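PDB 1R6V: fervidolysin from Fervidobacterium pennivorans, which degrades keratin into peptides as a subtilisin-like serine protease, allowing the bacterium to grow on native feathers. Local coordinates for residues V36-R41 and K63-K68; Y91-Y96 and G272-M277; M227-F232 and I253-D258. The protein carries 1 engineered substitution. One frame throughout, in Å; residues are numbered along the deposited sequence.

How the contacts relate
Contact 1 lies inside the propeptide, contact 2 joins the propeptide to the catalytic domain, and contact 3 lies within the catalytic domain. Contacts 1 and 2 have centres 12 Å apart and share one sheet, in which strands 33-38 and 89-93 are neighbours; Gly37 N probably donates to Tyr91 O at 2.9 Å. Contact 3 falls within the long loop closed by contact 2, with centres 19 Å apart, and the two meet where Met277 SD packs on Ile253 CD1 at 3.9 Å. Contacts 1 and 3 remain about 8 Å apart at their nearest atoms. Contact 3 approaches the active site: the side chain of Ile229 is about 7 Å from that of Asp162, the inferred charge-relay aspartate.

Contact 1: V36-R41 and K63-K68; sequences VGYNDR and KVVSIK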
ATOM      1  N   VAL A  36       7.496  12.053  -3.450  1.00 12.36           N
ATOM      2  CA  VAL A  36       8.818  11.874  -2.870  1.00 13.35           C
ATOM      3  C   VAL A  36       8.776  11.756  -1.357  1.00 12.22           C
ATOM      4  O   VAL A  36       8.344  12.678  -0.669  1.00 13.74           O
ATOM      5  CB  VAL A  36       9.759  13.057  -3.256  1.00 14.53           C
ATOM      6  CG1 VAL A  36      11.154  12.844  -2.662  1.00 14.88           C
ATOM      7  CG2 VAL A  36       9.847  13.166  -4.803  1.00 15.50           C
ATOM      8  N   GLY A  37       9.198  10.595  -0.857  1.00 11.69           N
ATOM      9  CA  GLY A  37       9.268  10.356   0.570  1.00 12.44           C
ATOM     10  C   GLY A  37      10.686  10.743   0.912  1.00 14.86           C
ATOM     11  O   GLY A  37      11.635  10.224   0.322  1.00 16.20           O
ATOM     12  N   TYR A  38      10.850  11.647   1.866  1.00 14.80           N
ATOM     13  CA  TYR A  38      12.176  12.121   2.209  1.00 15.98           C
ATOM     14  C   TYR A  38      12.466  11.980   3.684  1.00 18.07           C
ATOM     15  O   TYR A  38      11.588  11.668   4.487  1.00 16.53           O
ATOM     16  CB  TYR A  38      12.268  13.611   1.843  1.00 15.93           C
ATOM     17  CG  TYR A  38      11.282  14.495   2.604  1.00 14.90           C
ATOM     18  CD1 TYR A  38      11.596  15.006   3.863  1.00 16.92           C
ATOM     19  CD2 TYR A  38      10.031  14.818   2.068  1.00 14.38           C
ATOM     20  CE1 TYR A  38      10.695  15.818   4.571  1.00 15.37           C
ATOM     21  CE2 TYR A  38       9.113  15.635   2.776  1.00 14.44           C
ATOM     22  CZ  TYR A  38       9.459  16.130   4.031  1.00 14.40           C
ATOM     23  OH  TYR A  38       8.575  16.931   4.738  1.00 14.36           O
ATOM     24  N   ASN A  39      13.728  12.193   4.026  1.00 19.45           N
ATOM     25  CA  ASN A  39      14.114  12.234   5.417  1.00 21.00           C
ATOM     26  C   ASN A  39      14.517  13.698   5.567  1.00 19.74           C
ATOM     27  O   ASN A  39      14.051  14.375   6.468  1.00 22.19           O
ATOM     28  CB  ASN A  39      15.286  11.305   5.716  1.00 24.64           C
ATOM     29  CG  ASN A  39      14.850   9.857   5.861  1.00 26.30           C
ATOM     30  OD1 ASN A  39      13.804   9.567   6.452  1.00 29.77           O
ATOM     31  ND2 ASN A  39      15.649   8.945   5.332  1.00 27.98           N
ATOM     32  N   ASP A  40      15.326  14.189   4.629  1.00 19.51           N
ATOM     33  CA  ASP A  40      15.807  15.575   4.629  1.00 20.13           C
ATOM     34  C   ASP A  40      15.053  16.399   3.581  1.00 18.75           C
ATOM     35  O   ASP A  40      15.310  16.288   2.386  1.00 19.86           O
ATOM     36  CB  ASP A  40      17.314  15.567   4.341  1.00 23.44           C
ATOM     37  CG  ASP A  40      17.911  16.957   4.189  1.00 24.98           C
ATOM     38  OD1 ASP A  40      17.184  17.966   4.279  1.00 23.03           O
ATOM     39  OD2 ASP A  40      19.138  17.023   3.970  1.00 25.84           O
ATOM     40  N   ARG A  41      14.112  17.221   4.034  1.00 18.99           N
ATOM     41  CA  ARG A  41      13.307  18.038   3.122  1.00 17.30           C
ATOM     42  C   ARG A  41      14.148  18.860   2.135  1.00 18.18           C
ATOM     43  O   ARG A  41      13.723  19.103   1.011  1.00 17.95           O
ATOM     44  CB  ARG A  41      12.380  18.968   3.929  1.00 16.32           C
ATOM     45  CG  ARG A  41      11.558  19.978   3.098  1.00 13.93           C
ATOM     46  CD  ARG A  41      10.653  19.286   2.057  1.00 14.29           C
ATOM     47  NE  ARG A  41       9.904  20.233   1.215  1.00 16.37           N
ATOM     48  CZ  ARG A  41      10.383  20.833   0.126  1.00 17.99           C
ATOM     49  NH1 ARG A  41      11.625  20.600  -0.282  1.00 17.19           N
ATOM     50  NH2 ARG A  41       9.616  21.663  -0.568  1.00 17.45           N
ATOM     51  N   LYS A  63       6.414  12.997   5.909  1.00 13.98           N
ATOM     52  CA  LYS A  63       7.568  13.379   5.091  1.00 14.72           C
ATOM     53  C   LYS A  63       7.435  13.052   3.604  1.00 13.91           C
ATOM     54  O   LYS A  63       8.264  12.336   3.028  1.00 14.79           O
ATOM     55  CB  LYS A  63       8.836  12.733   5.656  1.00 15.42           C
ATOM     56  CG  LYS A  63       9.286  13.301   7.003  1.00 18.20           C
ATOM     57  CD  LYS A  63      10.454  12.480   7.538  1.00 20.77           C
ATOM     58  CE  LYS A  63      11.179  13.167   8.685  1.00 21.94           C
ATOM     59  NZ  LYS A  63      11.792  14.458   8.243  1.00 23.42           N
ATOM     60  N   VAL A  64       6.401  13.615   2.988  1.00 14.12           N
ATOM     61  CA  VAL A  64       6.131  13.417   1.573  1.00 14.57           C
ATOM     62  C   VAL A  64       5.895  14.742   0.897  1.00 14.08           C
ATOM     63  O   VAL A  64       5.304  15.648   1.477  1.00 13.26           O
ATOM     64  CB  VAL A  64       4.868  12.542   1.340  1.00 15.25           C
ATOM     65  CG1 VAL A  64       4.424  12.633  -0.124  1.00 15.81           C
ATOM     66  CG2 VAL A  64       5.171  11.094   1.687  1.00 15.16           C
ATOM     67  N   VAL A  65       6.411  14.864  -0.318  1.00 13.54           N
ATOM     68  CA  VAL A  65       6.201  16.048  -1.136  1.00 16.26           C
ATOM     69  C   VAL A  65       5.766  15.485  -2.485  1.00 16.29           C
ATOM     70  O   VAL A  65       6.395  14.552  -2.986  1.00 17.55           O
ATOM     71  CB  VAL A  65       7.501  16.847  -1.393  1.00 16.65           C
ATOM     72  CG1 VAL A  65       7.221  17.958  -2.404  1.00 19.50           C
ATOM     73  CG2 VAL A  65       8.037  17.445  -0.101  1.00 18.54           C
ATOM     74  N   SER A  66       4.699  16.023  -3.068  1.00 14.99           N
ATOM     75  CA  SER A  66       4.254  15.565  -4.382  1.00 16.90           C
ATOM     76  C   SER A  66       4.747  16.637  -5.356  1.00 16.30           C
ATOM     77  O   SER A  66       4.597  17.830  -5.097  1.00 18.00           O
ATOM     78  CB  SER A  66       2.726  15.447  -4.432  1.00 18.69           C
ATOM     79  OG  SER A  66       2.123  16.712  -4.262  1.00 31.84           O
ATOM     80  N   ILE A  67       5.344  16.200  -6.463  1.00 14.74           N
ATOM     81  CA  ILE A  67       5.908  17.110  -7.462  1.00 14.75           C
ATOM     82  C   ILE A  67       5.292  16.930  -8.836  1.00 16.48           C
ATOM     83  O   ILE A  67       5.315  15.838  -9.395  1.00 15.94           O
ATOM     84  CB  ILE A  67       7.430  16.878  -7.604  1.00 15.09           C
ATOM     85  CG1 ILE A  67       8.106  17.035  -6.241  1.00 14.88           C
ATOM     86  CG2 ILE A  67       8.021  17.836  -8.662  1.00 15.57           C
ATOM     87  CD1 ILE A  67       9.593  16.698  -6.248  1.00 16.22           C
ATOM     88  N   LYS A  68       4.738  18.005  -9.387  1.00 17.60           N
ATOM     89  CA  LYS A  68       4.158  17.957 -10.723  1.00 19.46           C
ATOM     90  C   LYS A  68       5.348  18.110 -11.686  1.00 20.46           C
ATOM     91  O   LYS A  68       6.211  18.960 -11.476  1.00 19.73           O
ATOM     92  CB  LYS A  68       3.176  19.110 -10.899  1.00 24.01           C
ATOM     93  CG  LYS A  68       2.117  18.840 -11.922  1.00 28.78           C
ATOM     94  CD  LYS A  68       1.253  20.057 -12.142  1.00 32.08           C
ATOM     95  CE  LYS A  68       0.015  19.662 -12.907  1.00 35.16           C
ATOM     96  NZ  LYS A  68       0.358  18.753 -14.036  1.00 38.04           N
TER
HETATM   97  O   HOH W   1       6.686  18.068   3.383  1.00 22.41           O
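The carbonyl oxygen of Lys63 is approached by two donors of the opposing strand: Tyr38 N gives it a hydrogen bond at 2.9 Å (165° at the hydrogen), and Gly37 CA adds a CA-H...O contact to Lys63 O at 3.3 Å. Further along, Val36 and Val65 form an antiparallel hydrogen-bonded pair, with Val36 N to Val65 O at 2.8 Å and Val65 N to Val36 O at 2.9 Å. Gly37 faces Val64 as the adjoining non-hydrogen-bonded pair.

The Tyr38 ring folds back over this backbone because its CG lies between the backbone N and the carbonyl carbon (chi1 62°). Lys63 CB is then centred over one ring face, 3.8 Å from the ring centroid, a CH-pi contact, while Arg41 CD lies over the opposite face near the rim. The ring is thus held flat between the two chains. Beyond it, the Lys63 chain turns at its last torsion (chi4 -63°) and brings NZ within 2.9 Å of Asn39 O, in the carbonyl plane on a lone pair. A water at Tyr38 OH also makes a weak bond to Val64 O.

Val65 CG2 serves two partners, touching Tyr38 CE2 at 3.6 Å and lying over a face of the Arg41 guanidinium. That group is pinned by salt bridges to Asp45 and Glu58.

The two strands are central in the four-stranded propeptide sheet, between 54-59 and 89-93. Lys63 and Val64 form a G1 beta bulge against strand 54-59, just where the hairpin enters strand 64-68. Helix 41-51 lies against the side of the sheet carrying Val36 and Ile67, both of which touch Ile47.

Contact 2: Y91-Y96 and G272-M277; sequences YVEPSY and GYSYTM
Tyr91 spreads its ring against the first turn of helix 275-286: Tyr275 CB lies over the ring centre, 3.6 Å from the centroid and 13° off the normal, a CH-pi contact. The two tyrosine rings themselves are nearly parallel but slid apart, with little overlap. Tyr91 OH donates to Thr276 OG1 at 2.7 Å, the threonine oxygen meeting the ring at its edge.

Two residues on, Glu93 carries the polar core of the interface. Its CG sits between the backbone N and the carbonyl carbon (chi1 64°) and the chain then runs extended, delivering the carboxylate to the helix start. Tyr275 N reaches the syn lone pair of Glu93 OE2 at 2.8 Å. Glu93 OE1 accepts twice, from Thr276 N at 2.8 Å on the syn side and from Thr276 OG1 at 2.6 Å on the anti side. Thr276 OG1 therefore relays Tyr91 OH to the carboxylate. Ser274, the N-cap, takes the next amide, Met277 N to Ser274 OG at 2.9 Å. The buried charge is probably stabilised by the helix N-terminus. A water within hydrogen-bonding distance of Glu93 OE2, Tyr273 O and Tyr96 OH bridges the three groups.

Tyr96 ends the walk, its ring lying between Pro94 CG on one face and Gly272 CA on the other, the latter 4.0 Å from the centroid; its hydroxyl also bonds Glu23 O.

Strand 89-93, at an edge of the propeptide sheet, thus lies against the start of helix 275-286. Ser95 OG meanwhile receives Asp246 N at the start of helix 246-258, so the propeptide meets the beginnings of two helices, as in propeptide complexes of subtilisin.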
ATOM      1  N   TYR A  91      12.217   7.497  -0.920  1.00 12.43           N
ATOM      2  CA  TYR A  91      11.736   6.867  -2.144  1.00 12.50           C
ATOM      3  C   TYR A  91      11.122   7.887  -3.075  1.00 13.45           C
ATOM      4  O   TYR A  91      10.840   9.021  -2.676  1.00 13.05           O
ATOM      5  CB  TYR A  91      10.679   5.794  -1.831  1.00 13.09           C
ATOM      6  CG  TYR A  91       9.433   6.349  -1.167  1.00 11.46           C
ATOM      7  CD1 TYR A  91       8.457   7.030  -1.909  1.00 12.50           C
ATOM      8  CD2 TYR A  91       9.268   6.266   0.214  1.00 13.51           C
ATOM      9  CE1 TYR A  91       7.353   7.620  -1.280  1.00 12.25           C
ATOM     10  CE2 TYR A  91       8.164   6.857   0.856  1.00 11.54           C
ATOM     11  CZ  TYR A  91       7.216   7.530   0.104  1.00 12.36           C
ATOM     12  OH  TYR A  91       6.132   8.107   0.731  1.00 13.42           O
ATOM     13  N   VAL A  92      10.938   7.473  -4.325  1.00 12.68           N
ATOM     14  CA  VAL A  92      10.304   8.303  -5.342  1.00 10.81           C
ATOM     15  C   VAL A  92       9.365   7.351  -6.046  1.00 10.89           C
ATOM     16  O   VAL A  92       9.816   6.337  -6.559  1.00 12.83           O
ATOM     17  CB  VAL A  92      11.307   8.834  -6.380  1.00 11.80           C
ATOM     18  CG1 VAL A  92      10.557   9.709  -7.399  1.00 13.17           C
ATOM     19  CG2 VAL A  92      12.390   9.653  -5.688  1.00 14.13           C
ATOM     20  N   GLU A  93       8.072   7.656  -6.079  1.00 10.44           N
ATOM     21  CA  GLU A  93       7.128   6.748  -6.734  1.00 11.50           C
ATOM     22  C   GLU A  93       6.006   7.536  -7.402  1.00 10.97           C
ATOM     23  O   GLU A  93       5.820   8.707  -7.114  1.00 12.33           O
ATOM     24  CB  GLU A  93       6.519   5.824  -5.669  1.00 10.84           C
ATOM     25  CG  GLU A  93       5.692   6.587  -4.641  1.00 12.86           C
ATOM     26  CD  GLU A  93       5.165   5.712  -3.510  1.00 13.59           C
ATOM     27  OE1 GLU A  93       4.496   6.263  -2.619  1.00 12.85           O
ATOM     28  OE2 GLU A  93       5.419   4.485  -3.511  1.00 11.68           O
ATOM     29  N   PRO A  94       5.246   6.904  -8.312  1.00 12.69           N
ATOM     30  CA  PRO A  94       4.148   7.645  -8.938  1.00 12.35           C
ATOM     31  C   PRO A  94       2.912   7.486  -8.033  1.00 14.11           C
ATOM     32  O   PRO A  94       2.966   6.791  -7.011  1.00 13.59           O
ATOM     33  CB  PRO A  94       3.944   6.900 -10.257  1.00 15.21           C
ATOM     34  CG  PRO A  94       4.200   5.482  -9.849  1.00 14.25           C
ATOM     35  CD  PRO A  94       5.449   5.598  -8.973  1.00 14.06           C
ATOM     36  N   SER A  95       1.818   8.150  -8.389  1.00 12.56           N
ATOM     37  CA  SER A  95       0.563   7.964  -7.675  1.00 13.19           C
ATOM     38  C   SER A  95      -0.038   6.864  -8.540  1.00 14.63           C
ATOM     39  O   SER A  95      -0.091   6.994  -9.774  1.00 17.35           O
ATOM     40  CB  SER A  95      -0.322   9.208  -7.749  1.00 14.93           C
ATOM     41  OG  SER A  95      -1.646   8.913  -7.338  1.00 14.40           O
ATOM     42  N   TYR A  96      -0.471   5.776  -7.930  1.00 13.54           N
ATOM     43  CA  TYR A  96      -1.023   4.680  -8.704  1.00 14.46           C
ATOM     44  C   TYR A  96      -2.516   4.798  -8.991  1.00 15.89           C
ATOM     45  O   TYR A  96      -3.234   5.542  -8.330  1.00 16.00           O
ATOM     46  CB  TYR A  96      -0.728   3.361  -8.001  1.00 14.37           C
ATOM     47  CG  TYR A  96       0.752   3.042  -7.973  1.00 13.60           C
ATOM     48  CD1 TYR A  96       1.535   3.382  -6.870  1.00 12.51           C
ATOM     49  CD2 TYR A  96       1.373   2.421  -9.058  1.00 15.21           C
ATOM     50  CE1 TYR A  96       2.907   3.106  -6.845  1.00 14.65           C
ATOM     51  CE2 TYR A  96       2.754   2.138  -9.038  1.00 16.15           C
ATOM     52  CZ  TYR A  96       3.503   2.488  -7.927  1.00 14.66           C
ATOM     53  OH  TYR A  96       4.855   2.235  -7.881  1.00 16.11           O
ATOM     54  N   GLY A 272      -1.187  -1.096  -7.389  1.00 15.76           N
ATOM     55  CA  GLY A 272       0.045  -0.498  -6.900  1.00 15.67           C
ATOM     56  C   GLY A 272       0.381  -0.477  -5.426  1.00 15.24           C
ATOM     57  O   GLY A 272      -0.415  -0.005  -4.624  1.00 13.85           O
ATOM     58  N   TYR A 273       1.559  -0.997  -5.069  1.00 14.23           N
ATOM     59  CA  TYR A 273       2.015  -0.969  -3.676  1.00 15.76           C
ATOM     60  C   TYR A 273       2.601   0.422  -3.543  1.00 15.47           C
ATOM     61  O   TYR A 273       3.601   0.742  -4.187  1.00 16.59           O
ATOM     62  CB  TYR A 273       3.139  -1.973  -3.424  1.00 15.91           C
ATOM     63  CG  TYR A 273       3.568  -2.073  -1.972  1.00 15.15           C
ATOM     64  CD1 TYR A 273       3.075  -3.082  -1.155  1.00 17.02           C
ATOM     65  CD2 TYR A 273       4.496  -1.178  -1.424  1.00 15.12           C
ATOM     66  CE1 TYR A 273       3.497  -3.214   0.159  1.00 16.68           C
ATOM     67  CE2 TYR A 273       4.924  -1.302  -0.103  1.00 14.08           C
ATOM     68  CZ  TYR A 273       4.418  -2.333   0.679  1.00 15.90           C
ATOM     69  OH  TYR A 273       4.859  -2.502   1.970  1.00 18.13           O
ATOM     70  N   SER A 274       1.994   1.242  -2.702  1.00 14.85           N
ATOM     71  CA  SER A 274       2.461   2.616  -2.525  1.00 12.96           C
ATOM     72  C   SER A 274       3.126   2.794  -1.180  1.00 12.23           C
ATOM     73  O   SER A 274       2.537   2.467  -0.147  1.00 12.46           O
ATOM     74  CB  SER A 274       1.265   3.574  -2.641  1.00 14.24           C
ATOM     75  OG  SER A 274       1.556   4.878  -2.159  1.00 12.55           O
ATOM     76  N   TYR A 275       4.356   3.298  -1.177  1.00 11.85           N
ATOM     77  CA  TYR A 275       5.022   3.528   0.100  1.00 12.28           C
ATOM     78  C   TYR A 275       4.367   4.686   0.816  1.00 11.47           C
ATOM     79  O   TYR A 275       4.330   4.744   2.056  1.00 12.02           O
ATOM     80  CB  TYR A 275       6.501   3.810  -0.099  1.00 11.25           C
ATOM     81  CG  TYR A 275       7.278   2.545  -0.363  1.00 16.39           C
ATOM     82  CD1 TYR A 275       7.387   2.028  -1.649  1.00 19.14           C
ATOM     83  CD2 TYR A 275       7.891   1.852   0.686  1.00 17.69           C
ATOM     84  CE1 TYR A 275       8.094   0.853  -1.890  1.00 19.70           C
ATOM     85  CE2 TYR A 275       8.600   0.673   0.452  1.00 20.59           C
ATOM     86  CZ  TYR A 275       8.696   0.191  -0.842  1.00 19.68           C
ATOM     87  OH  TYR A 275       9.437  -0.939  -1.092  1.00 23.17           O
ATOM     88  N   THR A 276       3.864   5.635   0.035  1.00 11.70           N
ATOM     89  CA  THR A 276       3.181   6.782   0.601  1.00  9.36           C
ATOM     90  C   THR A 276       1.892   6.363   1.291  1.00 11.26           C
ATOM     91  O   THR A 276       1.614   6.784   2.419  1.00 10.36           O
ATOM     92  CB  THR A 276       2.850   7.815  -0.491  1.00 10.74           C
ATOM     93  OG1 THR A 276       4.075   8.322  -1.016  1.00 10.68           O
ATOM     94  CG2 THR A 276       2.034   8.998   0.083  1.00 13.06           C
ATOM     95  N   MET A 277       1.099   5.528   0.623  1.00 10.94           N
ATOM     96  CA  MET A 277      -0.153   5.092   1.233  1.00 10.59           C
ATOM     97  C   MET A 277       0.100   4.226   2.473  1.00 12.37           C
ATOM     98  O   MET A 277      -0.671   4.274   3.438  1.00 11.37           O
ATOM     99  CB  MET A 277      -1.013   4.321   0.226  1.00  9.52           C
ATOM    100  CG  MET A 277      -2.482   4.186   0.680  1.00  9.84           C
ATOM    101  SD  MET A 277      -3.397   5.788   0.877  1.00  5.64           S
ATOM    102  CE  MET A 277      -3.204   6.444  -0.956  1.00 11.09           C
TER
HETATM  103  O   HOH W   2       5.979   2.113  -4.893  1.00 16.56           O
HETATM  104  O   HOH W   3       1.690   6.040  -4.514  1.00 12.62           O

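Contact 3: M227-F232 and I253-D258; sequences MPIVIF and IIWATD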
ATOM      1  N   MET A 227     -17.431  12.066   9.273  1.00 12.59           N
ATOM      2  CA  MET A 227     -16.481  13.061   8.766  1.00 12.27           C
ATOM      3  C   MET A 227     -16.190  12.683   7.314  1.00 12.34           C
ATOM      4  O   MET A 227     -15.502  11.709   7.050  1.00 11.81           O
ATOM      5  CB  MET A 227     -15.176  13.033   9.588  1.00 10.82           C
ATOM      6  CG  MET A 227     -14.012  13.866   8.996  1.00 13.04           C
ATOM      7  SD  MET A 227     -12.461  13.609   9.964  1.00  8.40           S
ATOM      8  CE  MET A 227     -12.719  14.894  11.311  1.00 17.51           C
ATOM      9  N   PRO A 228     -16.741  13.435   6.353  1.00 12.89           N
ATOM     10  CA  PRO A 228     -16.481  13.100   4.951  1.00 13.63           C
ATOM     11  C   PRO A 228     -15.098  13.530   4.449  1.00 13.38           C
ATOM     12  O   PRO A 228     -14.654  14.656   4.701  1.00 12.94           O
ATOM     13  CB  PRO A 228     -17.615  13.804   4.199  1.00 14.61           C
ATOM     14  CG  PRO A 228     -18.044  14.892   5.124  1.00 18.81           C
ATOM     15  CD  PRO A 228     -17.895  14.339   6.499  1.00 15.00           C
ATOM     16  N   ILE A 229     -14.415  12.605   3.780  1.00 12.30           N
ATOM     17  CA  ILE A 229     -13.107  12.857   3.176  1.00 11.87           C
ATOM     18  C   ILE A 229     -13.321  12.486   1.718  1.00 13.48           C
ATOM     19  O   ILE A 229     -13.560  11.323   1.386  1.00 11.71           O
ATOM     20  CB  ILE A 229     -11.974  11.982   3.785  1.00 13.25           C
ATOM     21  CG1 ILE A 229     -11.882  12.192   5.308  1.00 14.94           C
ATOM     22  CG2 ILE A 229     -10.640  12.312   3.080  1.00 12.61           C
ATOM     23  CD1 ILE A 229     -11.396  13.603   5.777  1.00 13.31           C
ATOM     24  N   VAL A 230     -13.252  13.476   0.837  1.00 12.34           N
ATOM     25  CA  VAL A 230     -13.517  13.222  -0.567  1.00 12.85           C
ATOM     26  C   VAL A 230     -12.298  12.758  -1.340  1.00 12.60           C
ATOM     27  O   VAL A 230     -11.399  13.553  -1.619  1.00 13.41           O
ATOM     28  CB  VAL A 230     -14.099  14.498  -1.236  1.00 11.05           C
ATOM     29  CG1 VAL A 230     -14.460  14.228  -2.702  1.00 12.38           C
ATOM     30  CG2 VAL A 230     -15.322  14.956  -0.460  1.00 12.55           C
ATOM     31  N   ILE A 231     -12.250  11.467  -1.673  1.00 11.83           N
ATOM     32  CA  ILE A 231     -11.131  10.975  -2.452  1.00 12.20           C
ATOM     33  C   ILE A 231     -11.511  10.559  -3.873  1.00 12.16           C
ATOM     34  O   ILE A 231     -10.626  10.270  -4.691  1.00 12.30           O
ATOM     35  CB  ILE A 231     -10.346   9.860  -1.712  1.00 12.66           C
ATOM     36  CG1 ILE A 231     -11.211   8.609  -1.489  1.00 12.80           C
ATOM     37  CG2 ILE A 231      -9.838  10.415  -0.387  1.00 11.91           C
ATOM     38  CD1 ILE A 231     -10.350   7.325  -1.386  1.00 11.77           C
ATOM     39  N   PHE A 232     -12.822  10.508  -4.140  1.00 13.15           N
ATOM     40  CA  PHE A 232     -13.351  10.284  -5.477  1.00 13.52           C
ATOM     41  C   PHE A 232     -14.198  11.524  -5.656  1.00 13.50           C
ATOM     42  O   PHE A 232     -15.289  11.654  -5.116  1.00 13.52           O
ATOM     43  CB  PHE A 232     -14.161   8.993  -5.602  1.00 14.73           C
ATOM     44  CG  PHE A 232     -13.286   7.802  -5.769  1.00 14.49           C
ATOM     45  CD1 PHE A 232     -12.817   7.112  -4.652  1.00 15.24           C
ATOM     46  CD2 PHE A 232     -12.816   7.442  -7.032  1.00 14.84           C
ATOM     47  CE1 PHE A 232     -11.884   6.088  -4.790  1.00 13.16           C
ATOM     48  CE2 PHE A 232     -11.876   6.417  -7.179  1.00 16.01           C
ATOM     49  CZ  PHE A 232     -11.409   5.738  -6.052  1.00 16.18           C
ATOM     50  N   ILE A 253      -6.238  11.378   4.737  1.00 11.31           N
ATOM     51  CA  ILE A 253      -6.127  10.438   5.858  1.00 11.81           C
ATOM     52  C   ILE A 253      -5.412  11.116   7.014  1.00 13.43           C
ATOM     53  O   ILE A 253      -5.805  10.978   8.175  1.00 12.57           O
ATOM     54  CB  ILE A 253      -5.357   9.166   5.444  1.00 10.70           C
ATOM     55  CG1 ILE A 253      -6.277   8.286   4.585  1.00 11.30           C
ATOM     56  CG2 ILE A 253      -4.863   8.383   6.680  1.00 13.09           C
ATOM     57  CD1 ILE A 253      -5.543   7.122   3.908  1.00 11.44           C
ATOM     58  N   ILE A 254      -4.373  11.870   6.685  1.00 12.10           N
ATOM     59  CA  ILE A 254      -3.641  12.596   7.728  1.00 12.47           C
ATOM     60  C   ILE A 254      -4.559  13.651   8.372  1.00 13.33           C
ATOM     61  O   ILE A 254      -4.592  13.818   9.597  1.00 13.57           O
ATOM     62  CB  ILE A 254      -2.378  13.288   7.150  1.00 13.84           C
ATOM     63  CG1 ILE A 254      -1.188  12.315   7.089  1.00 15.68           C
ATOM     64  CG2 ILE A 254      -1.946  14.424   8.099  1.00 14.36           C
ATOM     65  CD1 ILE A 254      -1.420  10.990   6.385  1.00 21.80           C
ATOM     66  N   TRP A 255      -5.302  14.377   7.543  1.00 13.17           N
ATOM     67  CA  TRP A 255      -6.219  15.394   8.037  1.00 14.10           C
ATOM     68  C   TRP A 255      -7.245  14.756   8.982  1.00 14.81           C
ATOM     69  O   TRP A 255      -7.497  15.252  10.082  1.00 14.02           O
ATOM     70  CB  TRP A 255      -6.961  16.036   6.863  1.00 14.53           C
ATOM     71  CG  TRP A 255      -7.709  17.286   7.192  1.00 16.86           C
ATOM     72  CD1 TRP A 255      -7.254  18.579   7.079  1.00 18.04           C
ATOM     73  CD2 TRP A 255      -9.066  17.377   7.652  1.00 16.24           C
ATOM     74  NE1 TRP A 255      -8.253  19.463   7.438  1.00 17.44           N
ATOM     75  CE2 TRP A 255      -9.371  18.752   7.794  1.00 18.48           C
ATOM     76  CE3 TRP A 255     -10.055  16.428   7.963  1.00 15.40           C
ATOM     77  CZ2 TRP A 255     -10.630  19.199   8.233  1.00 16.89           C
ATOM     78  CZ3 TRP A 255     -11.311  16.877   8.401  1.00 16.27           C
ATOM     79  CH2 TRP A 255     -11.580  18.247   8.530  1.00 19.18           C
ATOM     80  N   ALA A 256      -7.836  13.645   8.551  1.00 12.05           N
ATOM     81  CA  ALA A 256      -8.847  12.971   9.368  1.00 12.65           C
ATOM     82  C   ALA A 256      -8.284  12.512  10.709  1.00 12.79           C
ATOM     83  O   ALA A 256      -8.945  12.616  11.751  1.00 13.04           O
ATOM     84  CB  ALA A 256      -9.417  11.770   8.610  1.00 11.93           C
ATOM     85  N   THR A 257      -7.076  11.968  10.673  1.00 13.48           N
ATOM     86  CA  THR A 257      -6.414  11.507  11.891  1.00 13.11           C
ATOM     87  C   THR A 257      -6.150  12.686  12.825  1.00 15.15           C
ATOM     88  O   THR A 257      -6.430  12.631  14.028  1.00 14.49           O
ATOM     89  CB  THR A 257      -5.066  10.846  11.561  1.00 13.77           C
ATOM     90  OG1 THR A 257      -5.293   9.694  10.736  1.00 13.59           O
ATOM     91  CG2 THR A 257      -4.333  10.421  12.847  1.00 11.64           C
ATOM     92  N   ASP A 258      -5.598  13.747  12.254  1.00 14.88           N
ATOM     93  CA  ASP A 258      -5.269  14.943  13.021  1.00 15.62           C
ATOM     94  C   ASP A 258      -6.498  15.626  13.592  1.00 17.48           C
ATOM     95  O   ASP A 258      -6.406  16.318  14.606  1.00 20.11           O
ATOM     96  CB  ASP A 258      -4.512  15.954  12.160  1.00 15.69           C
ATOM     97  CG  ASP A 258      -3.088  15.534  11.872  1.00 15.42           C
ATOM     98  OD1 ASP A 258      -2.605  14.544  12.465  1.00 15.48           O
ATOM     99  OD2 ASP A 258      -2.446  16.207  11.043  1.00 13.49           O
TER
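Met227 brings its sulfur to the edge of the Trp255 indole: Met227 SD lies 5.1 Å from the centroid of the six-membered ring and 76° off its normal, a Met-aromatic contact. The chain is extended to SD and then bends (chi3 -86°), so the terminal methyl also reaches the indole, with Met227 CE 3.8 Å from Trp255 CZ3. The same sulfur rests on the helix backbone, Met227 SD lying 3.7 Å from Ala256 CA.

Ile229, two residues along and pointing the same way from the strand, works through its CD1. That methyl lies 3.8 Å from Trp255 CE3 and 3.9 Å from Ala256 CB. Ala256 CB meets Met227 SD and Ile229 CD1 together from the helix side, the two strand side chains lying next to each other, while Trp255 flanks both. Contact across the pair is wholly apolar, consistent with a hydrophobic seam between a strand and a helix.

The axes of 227-230 and 253-258 come within 9.5 Å and run nearly antiparallel, at 164°. This is the first half of a beta-alpha-beta crossover: strand 225-230, helix 246-258, then strand 263-269, with strand 157-162 lying between the two strands in the mainly parallel sheet of the subtilase domain. Ala256 also touches Ala159 of that middle strand, Trp255 stacks on Tyr180 and His259, and Ile253, Ile254 and Thr257 touch helix 275-286, Ile253 and Thr257 also reaching Met264 of strand 263-269.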